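Local coordinates for DegQ (Legionella fallonii, PDB 3PV2), which is an HtrA-family serine protease, probably acting in protein quality control, that encloses its proteolytic sites within large 12-subunit assemblies, at residues 277-289 / 301-315. Sequence-based numbering, arbitrary orientation.
Sequences YPEDFQGALVSQV and KAGDIITQINDTKIT
The side chains of Tyr277 and Ile305 run past each other head to tail, with Tyr277 CE1 4.2 Å from Ile305 CG1. The Tyr277 hydroxyl takes the backbone N of Asn341 as a partner and also meets a water, which donates to Gly303 O. Phe281 lays a ring face against Tyr277 CD2. Its own edge meets Ile305 CG2, which lies 4.0 Å from Phe281 CE1. The extended side chain of Gln282 runs alongside Thr315, pointing the same way. Gly283 CA approaches Ile314 O at 3.4 Å in a CA-H...O contact, and Ile306 O also lies close to it. Ala284 then starts the antiparallel pairing of 284-289 with 305-309, in the first of the chain's two PDZ domains. Ala284 N donates to a lone pair of Ile306 O (3.0 Å), and Ile306 N returns a bond to Ala284 O (2.7 Å). Leu285 and Ile305 point to the face opposite Ala284 and Ile306, their CD1 methyls 3.6 Å apart. Val286 N donates almost straight down the C=O axis of Asp304 O, and Val286 O accepts from Gly303 N, tying in the type II turn 301-304. With CG2 anti to its carbonyl carbon, Val286 reaches Ile306 CD1 (3.7 Å). Val289 CG2 rests on the Lys301 backbone, 3.7 Å from Lys301 CA.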
ATOM      1  N   TYR B 277      51.753 -11.960  40.784  1.00 38.22           N
ATOM      2  CA  TYR B 277      52.784 -11.724  39.778  1.00 38.48           C
ATOM      3  C   TYR B 277      52.978 -10.228  39.607  1.00 38.63           C
ATOM      4  O   TYR B 277      52.099  -9.448  39.961  1.00 38.26           O
ATOM      5  CB  TYR B 277      52.363 -12.357  38.457  1.00 37.76           C
ATOM      6  CG  TYR B 277      52.227 -13.869  38.547  1.00 37.69           C
ATOM      7  CD1 TYR B 277      51.032 -14.468  38.867  1.00 37.11           C
ATOM      8  CD2 TYR B 277      53.315 -14.674  38.355  1.00 39.74           C
ATOM      9  CE1 TYR B 277      50.936 -15.853  38.964  1.00 37.18           C
ATOM     10  CE2 TYR B 277      53.229 -16.028  38.454  1.00 38.44           C
ATOM     11  CZ  TYR B 277      52.043 -16.609  38.754  1.00 37.83           C
ATOM     12  OH  TYR B 277      51.979 -17.953  38.859  1.00 40.32           O
ATOM     13  N   PRO B 278      54.127  -9.814  39.078  1.00 39.61           N
ATOM     14  CA  PRO B 278      54.362  -8.346  38.888  1.00 40.78           C
ATOM     15  C   PRO B 278      53.385  -7.814  37.843  1.00 40.27           C
ATOM     16  O   PRO B 278      52.914  -8.592  36.999  1.00 38.63           O
ATOM     17  CB  PRO B 278      55.770  -8.269  38.286  1.00 41.49           C
ATOM     18  CG  PRO B 278      56.451  -9.584  38.651  1.00 43.34           C
ATOM     19  CD  PRO B 278      55.315 -10.620  38.750  1.00 40.12           C
ATOM     20  N   GLU B 279      53.175  -6.518  37.828  1.00 40.76           N
ATOM     21  CA  GLU B 279      52.188  -5.888  37.008  1.00 42.51           C
ATOM     22  C   GLU B 279      52.494  -6.049  35.564  1.00 41.73           C
ATOM     23  O   GLU B 279      51.589  -6.164  34.757  1.00 41.24           O
ATOM     24  CB  GLU B 279      51.986  -4.395  37.397  1.00 44.32           C
ATOM     25  CG  GLU B 279      53.187  -3.495  37.076  1.00 51.45           C
ATOM     26  CD  GLU B 279      52.905  -1.988  37.377  1.00 62.74           C
ATOM     27  OE1 GLU B 279      51.971  -1.676  38.187  1.00 65.36           O
ATOM     28  OE2 GLU B 279      53.657  -1.128  36.809  1.00 68.82           O
ATOM     29  N   ASP B 280      53.753  -6.185  35.200  1.00 44.30           N
ATOM     30  CA  ASP B 280      54.056  -6.371  33.787  1.00 44.61           C
ATOM     31  C   ASP B 280      54.267  -7.827  33.449  1.00 43.57           C
ATOM     32  O   ASP B 280      54.766  -8.152  32.369  1.00 43.42           O
ATOM     33  CB  ASP B 280      55.257  -5.482  33.359  1.00 47.64           C
ATOM     34  CG  ASP B 280      56.602  -5.831  34.100  1.00 53.41           C
ATOM     35  OD1 ASP B 280      56.647  -6.576  35.104  1.00 57.24           O
ATOM     36  OD2 ASP B 280      57.655  -5.294  33.682  1.00 64.57           O
ATOM     37  N   PHE B 281      53.879  -8.741  34.326  1.00 41.55           N
ATOM     38  CA  PHE B 281      54.081 -10.159  33.968  1.00 41.36           C
ATOM     39  C   PHE B 281      53.219 -10.537  32.768  1.00 40.58           C
ATOM     40  O   PHE B 281      52.068 -10.107  32.654  1.00 41.10           O
ATOM     41  CB  PHE B 281      53.742 -11.100  35.129  1.00 40.64           C
ATOM     42  CG  PHE B 281      54.262 -12.490  34.926  1.00 40.88           C
ATOM     43  CD1 PHE B 281      53.388 -13.524  34.649  1.00 39.31           C
ATOM     44  CD2 PHE B 281      55.640 -12.748  34.927  1.00 42.36           C
ATOM     45  CE1 PHE B 281      53.863 -14.825  34.442  1.00 38.59           C
ATOM     46  CE2 PHE B 281      56.147 -14.054  34.702  1.00 43.57           C
ATOM     47  CZ  PHE B 281      55.211 -15.091  34.455  1.00 42.17           C
ATOM     48  N   GLN B 282      53.737 -11.356  31.890  1.00 41.05           N
ATOM     49  CA  GLN B 282      52.966 -11.702  30.695  1.00 41.63           C
ATOM     50  C   GLN B 282      52.788 -13.207  30.524  1.00 39.32           C
ATOM     51  O   GLN B 282      53.625 -14.003  30.901  1.00 39.76           O
ATOM     52  CB  GLN B 282      53.665 -11.152  29.451  1.00 45.15           C
ATOM     53  CG  GLN B 282      53.853  -9.604  29.358  1.00 49.70           C
ATOM     54  CD  GLN B 282      54.561  -9.196  28.056  1.00 54.29           C
ATOM     55  OE1 GLN B 282      55.771  -9.413  27.887  1.00 58.27           O
ATOM     56  NE2 GLN B 282      53.794  -8.619  27.124  1.00 56.78           N
ATOM     57  N   GLY B 283      51.688 -13.549  29.895  1.00 37.60           N
ATOM     58  CA  GLY B 283      51.352 -14.891  29.545  1.00 36.36           C
ATOM     59  C   GLY B 283      49.862 -14.985  29.354  1.00 35.72           C
ATOM     60  O   GLY B 283      49.216 -13.950  29.293  1.00 35.73           O
ATOM     61  N   ALA B 284      49.374 -16.216  29.184  1.00 35.33           N
ATOM     62  CA  ALA B 284      47.963 -16.526  28.990  1.00 34.84           C
ATOM     63  C   ALA B 284      47.406 -17.176  30.261  1.00 34.39           C
ATOM     64  O   ALA B 284      47.948 -18.173  30.704  1.00 34.43           O
ATOM     65  CB  ALA B 284      47.777 -17.487  27.793  1.00 34.89           C
ATOM     66  N   LEU B 285      46.326 -16.656  30.805  1.00 34.13           N
ATOM     67  CA  LEU B 285      45.769 -17.191  32.032  1.00 33.88           C
ATOM     68  C   LEU B 285      44.833 -18.304  31.685  1.00 33.65           C
ATOM     69  O   LEU B 285      43.946 -18.134  30.875  1.00 33.60           O
ATOM     70  CB  LEU B 285      45.023 -16.099  32.724  1.00 33.84           C
ATOM     71  CG  LEU B 285      44.123 -16.400  33.913  1.00 33.71           C
ATOM     72  CD1 LEU B 285      44.911 -17.136  34.959  1.00 33.89           C
ATOM     73  CD2 LEU B 285      43.540 -15.116  34.514  1.00 33.79           C
ATOM     74  N   VAL B 286      45.030 -19.466  32.281  1.00 33.65           N
ATOM     75  CA  VAL B 286      44.140 -20.575  31.998  1.00 33.51           C
ATOM     76  C   VAL B 286      42.882 -20.445  32.873  1.00 33.44           C
ATOM     77  O   VAL B 286      42.932 -20.421  34.133  1.00 33.60           O
ATOM     78  CB  VAL B 286      44.805 -21.876  32.294  1.00 33.71           C
ATOM     79  CG1 VAL B 286      43.771 -23.015  32.136  1.00 33.64           C
ATOM     80  CG2 VAL B 286      45.939 -22.128  31.363  1.00 33.88           C
ATOM     81  N   SER B 287      41.715 -20.316  32.240  1.00 33.38           N
ATOM     82  CA  SER B 287      40.462 -20.176  33.052  1.00 33.47           C
ATOM     83  C   SER B 287      39.666 -21.434  33.248  1.00 33.61           C
ATOM     84  O   SER B 287      38.758 -21.469  34.057  1.00 33.83           O
ATOM     85  CB  SER B 287      39.533 -19.163  32.392  1.00 33.58           C
ATOM     86  OG  SER B 287      39.356 -19.405  31.006  1.00 34.79           O
ATOM     87  N   GLN B 288      39.963 -22.456  32.464  1.00 33.57           N
ATOM     88  CA  GLN B 288      39.325 -23.751  32.636  1.00 33.78           C
ATOM     89  C   GLN B 288      40.087 -24.814  31.920  1.00 33.76           C
ATOM     90  O   GLN B 288      40.626 -24.545  30.923  1.00 33.61           O
ATOM     91  CB  GLN B 288      37.892 -23.678  32.131  1.00 33.97           C
ATOM     92  CG  GLN B 288      37.381 -24.661  31.155  1.00 34.91           C
ATOM     93  CD  GLN B 288      35.905 -24.413  30.706  1.00 40.40           C
ATOM     94  OE1 GLN B 288      35.428 -25.119  29.829  1.00 43.85           O
ATOM     95  NE2 GLN B 288      35.186 -23.473  31.327  1.00 34.75           N
ATOM     96  N   VAL B 289      40.096 -26.013  32.486  1.00 34.05           N
ATOM     97  CA  VAL B 289      40.632 -27.227  31.876  1.00 34.18           C
ATOM     98  C   VAL B 289      39.529 -28.314  31.892  1.00 36.23           C
ATOM     99  O   VAL B 289      39.056 -28.671  32.965  1.00 37.75           O
ATOM    100  CB  VAL B 289      41.815 -27.703  32.757  1.00 34.58           C
ATOM    101  CG1 VAL B 289      42.481 -28.964  32.146  1.00 35.42           C
ATOM    102  CG2 VAL B 289      42.866 -26.584  32.914  1.00 34.33           C
ATOM    103  N   LYS B 301      46.072 -26.821  35.068  1.00 35.80           N
ATOM    104  CA  LYS B 301      44.999 -26.423  35.931  1.00 35.72           C
ATOM    105  C   LYS B 301      44.603 -24.965  35.734  1.00 35.08           C
ATOM    106  O   LYS B 301      45.430 -24.113  35.358  1.00 34.92           O
ATOM    107  CB  LYS B 301      45.478 -26.566  37.380  1.00 36.76           C
ATOM    108  CG  LYS B 301      45.856 -27.994  37.726  1.00 41.59           C
ATOM    109  CD  LYS B 301      45.946 -28.205  39.232  1.00 48.95           C
ATOM    110  CE  LYS B 301      46.017 -29.746  39.563  1.00 54.53           C
ATOM    111  NZ  LYS B 301      46.248 -29.981  41.035  1.00 60.44           N
ATOM    112  N   ALA B 302      43.341 -24.691  36.093  1.00 34.90           N
ATOM    113  CA  ALA B 302      42.796 -23.353  36.115  1.00 34.51           C
ATOM    114  C   ALA B 302      43.712 -22.518  36.996  1.00 34.77           C
ATOM    115  O   ALA B 302      44.065 -22.951  38.050  1.00 35.40           O
ATOM    116  CB  ALA B 302      41.326 -23.366  36.677  1.00 34.60           C
ATOM    117  N   GLY B 303      44.066 -21.324  36.552  1.00 34.44           N
ATOM    118  CA  GLY B 303      44.883 -20.402  37.358  1.00 34.73           C
ATOM    119  C   GLY B 303      46.345 -20.442  36.938  1.00 34.98           C
ATOM    120  O   GLY B 303      47.111 -19.554  37.299  1.00 35.22           O
ATOM    121  N   ASP B 304      46.755 -21.507  36.260  1.00 35.06           N
ATOM    122  CA  ASP B 304      48.007 -21.523  35.611  1.00 35.30           C
ATOM    123  C   ASP B 304      48.160 -20.389  34.574  1.00 34.91           C
ATOM    124  O   ASP B 304      47.220 -20.044  33.861  1.00 34.39           O
ATOM    125  CB  ASP B 304      48.264 -22.858  34.884  1.00 35.44           C
ATOM    126  CG  ASP B 304      48.414 -24.032  35.805  1.00 36.13           C
ATOM    127  OD1 ASP B 304      48.414 -23.894  37.061  1.00 36.64           O
ATOM    128  OD2 ASP B 304      48.521 -25.151  35.249  1.00 36.28           O
ATOM    129  N   ILE B 305      49.368 -19.859  34.464  1.00 35.34           N
ATOM    130  CA  ILE B 305      49.677 -18.903  33.421  1.00 35.22           C
ATOM    131  C   ILE B 305      50.613 -19.596  32.414  1.00 35.57           C
ATOM    132  O   ILE B 305      51.764 -19.985  32.782  1.00 36.27           O
ATOM    133  CB  ILE B 305      50.416 -17.702  34.006  1.00 35.62           C
ATOM    134  CG1 ILE B 305      49.667 -17.034  35.170  1.00 35.45           C
ATOM    135  CG2 ILE B 305      50.680 -16.630  32.920  1.00 35.64           C
ATOM    136  CD1 ILE B 305      48.442 -16.537  34.772  1.00 34.86           C
ATOM    137  N   ILE B 306      50.190 -19.676  31.155  1.00 35.27           N
ATOM    138  CA  ILE B 306      50.999 -20.290  30.155  1.00 35.65           C
ATOM    139  C   ILE B 306      52.030 -19.301  29.674  1.00 36.22           C
ATOM    140  O   ILE B 306      51.676 -18.203  29.257  1.00 36.12           O
ATOM    141  CB  ILE B 306      50.161 -20.762  28.942  1.00 35.29           C
ATOM    142  CG1 ILE B 306      49.283 -21.946  29.320  1.00 34.91           C
ATOM    143  CG2 ILE B 306      51.114 -21.096  27.793  1.00 35.84           C
ATOM    144  CD1 ILE B 306      48.054 -22.155  28.356  1.00 34.51           C
ATOM    145  N   THR B 307      53.298 -19.620  29.807  1.00 36.97           N
ATOM    146  CA  THR B 307      54.356 -18.701  29.313  1.00 37.83           C
ATOM    147  C   THR B 307      55.094 -19.180  28.048  1.00 40.10           C
ATOM    148  O   THR B 307      55.862 -18.418  27.428  1.00 42.59           O
ATOM    149  CB  THR B 307      55.362 -18.407  30.397  1.00 38.59           C
ATOM    150  OG1 THR B 307      55.946 -19.637  30.825  1.00 41.92           O
ATOM    151  CG2 THR B 307      54.675 -17.768  31.566  1.00 37.96           C
ATOM    152  N   GLN B 308      54.850 -20.417  27.648  1.00 40.87           N
ATOM    153  CA  GLN B 308      55.486 -21.007  26.494  1.00 44.16           C
ATOM    154  C   GLN B 308      54.767 -22.254  26.017  1.00 44.36           C
ATOM    155  O   GLN B 308      54.425 -23.165  26.820  1.00 42.07           O
ATOM    156  CB  GLN B 308      56.906 -21.457  26.814  1.00 46.13           C
ATOM    157  CG  GLN B 308      57.833 -21.374  25.607  1.00 51.70           C
ATOM    158  CD  GLN B 308      59.328 -21.725  25.920  1.00 56.42           C
ATOM    159  OE1 GLN B 308      59.884 -22.729  25.403  1.00 58.29           O
ATOM    160  NE2 GLN B 308      59.961 -20.906  26.747  1.00 55.33           N
ATOM    161  N   ILE B 309      54.609 -22.310  24.707  1.00 45.74           N
ATOM    162  CA  ILE B 309      54.085 -23.497  24.014  1.00 46.76           C
ATOM    163  C   ILE B 309      55.128 -23.903  22.926  1.00 50.56           C
ATOM    164  O   ILE B 309      55.437 -23.098  22.023  1.00 51.17           O
ATOM    165  CB  ILE B 309      52.749 -23.171  23.371  1.00 45.57           C
ATOM    166  CG1 ILE B 309      51.698 -22.934  24.466  1.00 44.59           C
ATOM    167  CG2 ILE B 309      52.293 -24.310  22.419  1.00 43.50           C
ATOM    168  CD1 ILE B 309      50.379 -22.574  23.942  1.00 44.28           C
ATOM    169  N   ASN B 310      55.671 -25.111  23.054  1.00 53.55           N
ATOM    170  CA  ASN B 310      56.798 -25.577  22.220  1.00 56.91           C
ATOM    171  C   ASN B 310      57.937 -24.571  22.255  1.00 59.62           C
ATOM    172  O   ASN B 310      58.507 -24.353  23.297  1.00 60.38           O
ATOM    173  CB  ASN B 310      56.339 -25.900  20.786  1.00 56.74           C
ATOM    174  CG  ASN B 310      55.424 -27.126  20.724  1.00 54.53           C
ATOM    175  OD1 ASN B 310      55.487 -28.000  21.590  1.00 53.00           O
ATOM    176  ND2 ASN B 310      54.536 -27.167  19.718  1.00 53.59           N
ATOM    177  N   ASP B 311      58.253 -23.933  21.142  1.00 62.83           N
ATOM    178  CA  ASP B 311      59.313 -22.915  21.140  1.00 66.08           C
ATOM    179  C   ASP B 311      58.767 -21.489  21.119  1.00 65.86           C
ATOM    180  O   ASP B 311      59.538 -20.538  20.985  1.00 67.32           O
ATOM    181  CB  ASP B 311      60.273 -23.098  19.933  1.00 69.41           C
ATOM    182  CG  ASP B 311      61.009 -24.435  19.950  1.00 71.53           C
ATOM    183  OD1 ASP B 311      61.486 -24.863  21.020  1.00 73.97           O
ATOM    184  OD2 ASP B 311      61.106 -25.060  18.879  1.00 78.14           O
ATOM    185  N   THR B 312      57.455 -21.320  21.244  1.00 63.67           N
ATOM    186  CA  THR B 312      56.908 -19.975  21.164  1.00 63.15           C
ATOM    187  C   THR B 312      56.702 -19.403  22.554  1.00 60.92           C
ATOM    188  O   THR B 312      55.960 -19.933  23.375  1.00 57.74           O
ATOM    189  CB  THR B 312      55.593 -19.949  20.413  1.00 62.78           C
ATOM    190  OG1 THR B 312      55.764 -20.592  19.157  1.00 65.93           O
ATOM    191  CG2 THR B 312      55.134 -18.559  20.167  1.00 63.84           C
ATOM    192  N   LYS B 313      57.414 -18.327  22.791  1.00 60.66           N
ATOM    193  CA  LYS B 313      57.203 -17.529  23.941  1.00 60.00           C
ATOM    194  C   LYS B 313      55.755 -16.957  23.937  1.00 56.46           C
ATOM    195  O   LYS B 313      55.306 -16.382  22.947  1.00 56.51           O
ATOM    196  CB  LYS B 313      58.240 -16.437  23.954  1.00 61.82           C
ATOM    197  CG  LYS B 313      58.493 -15.872  25.313  1.00 67.36           C
ATOM    198  CD  LYS B 313      59.211 -16.865  26.277  1.00 72.21           C
ATOM    199  CE  LYS B 313      59.026 -16.355  27.765  1.00 73.66           C
ATOM    200  NZ  LYS B 313      58.752 -17.449  28.770  1.00 72.41           N
ATOM    201  N   ILE B 314      55.010 -17.156  25.025  1.00 52.43           N
ATOM    202  CA  ILE B 314      53.635 -16.648  25.048  1.00 49.54           C
ATOM    203  C   ILE B 314      53.483 -15.440  25.963  1.00 50.15           C
ATOM    204  O   ILE B 314      53.702 -15.512  27.159  1.00 49.13           O
ATOM    205  CB  ILE B 314      52.549 -17.768  25.284  1.00 48.25           C
ATOM    206  CG1 ILE B 314      52.116 -18.361  23.916  1.00 47.77           C
ATOM    207  CG2 ILE B 314      51.298 -17.129  25.831  1.00 41.66           C
ATOM    208  CD1 ILE B 314      52.592 -19.546  23.628  1.00 45.53           C
ATOM    209  N   THR B 315      53.137 -14.311  25.353  1.00 51.34           N
ATOM    210  CA  THR B 315      52.944 -13.067  26.051  1.00 52.46           C
ATOM    211  C   THR B 315      51.502 -12.580  25.970  1.00 51.65           C
ATOM    212  O   THR B 315      51.150 -11.625  26.629  1.00 50.46           O
ATOM    213  CB  THR B 315      53.880 -11.938  25.478  1.00 54.73           C
ATOM    214  OG1 THR B 315      53.563 -11.676  24.103  1.00 56.04           O
ATOM    215  CG2 THR B 315      55.358 -12.306  25.618  1.00 55.63           C
TER
HETATM  216  O   HOH W   1      49.407 -18.958  39.077  1.00 36.84           O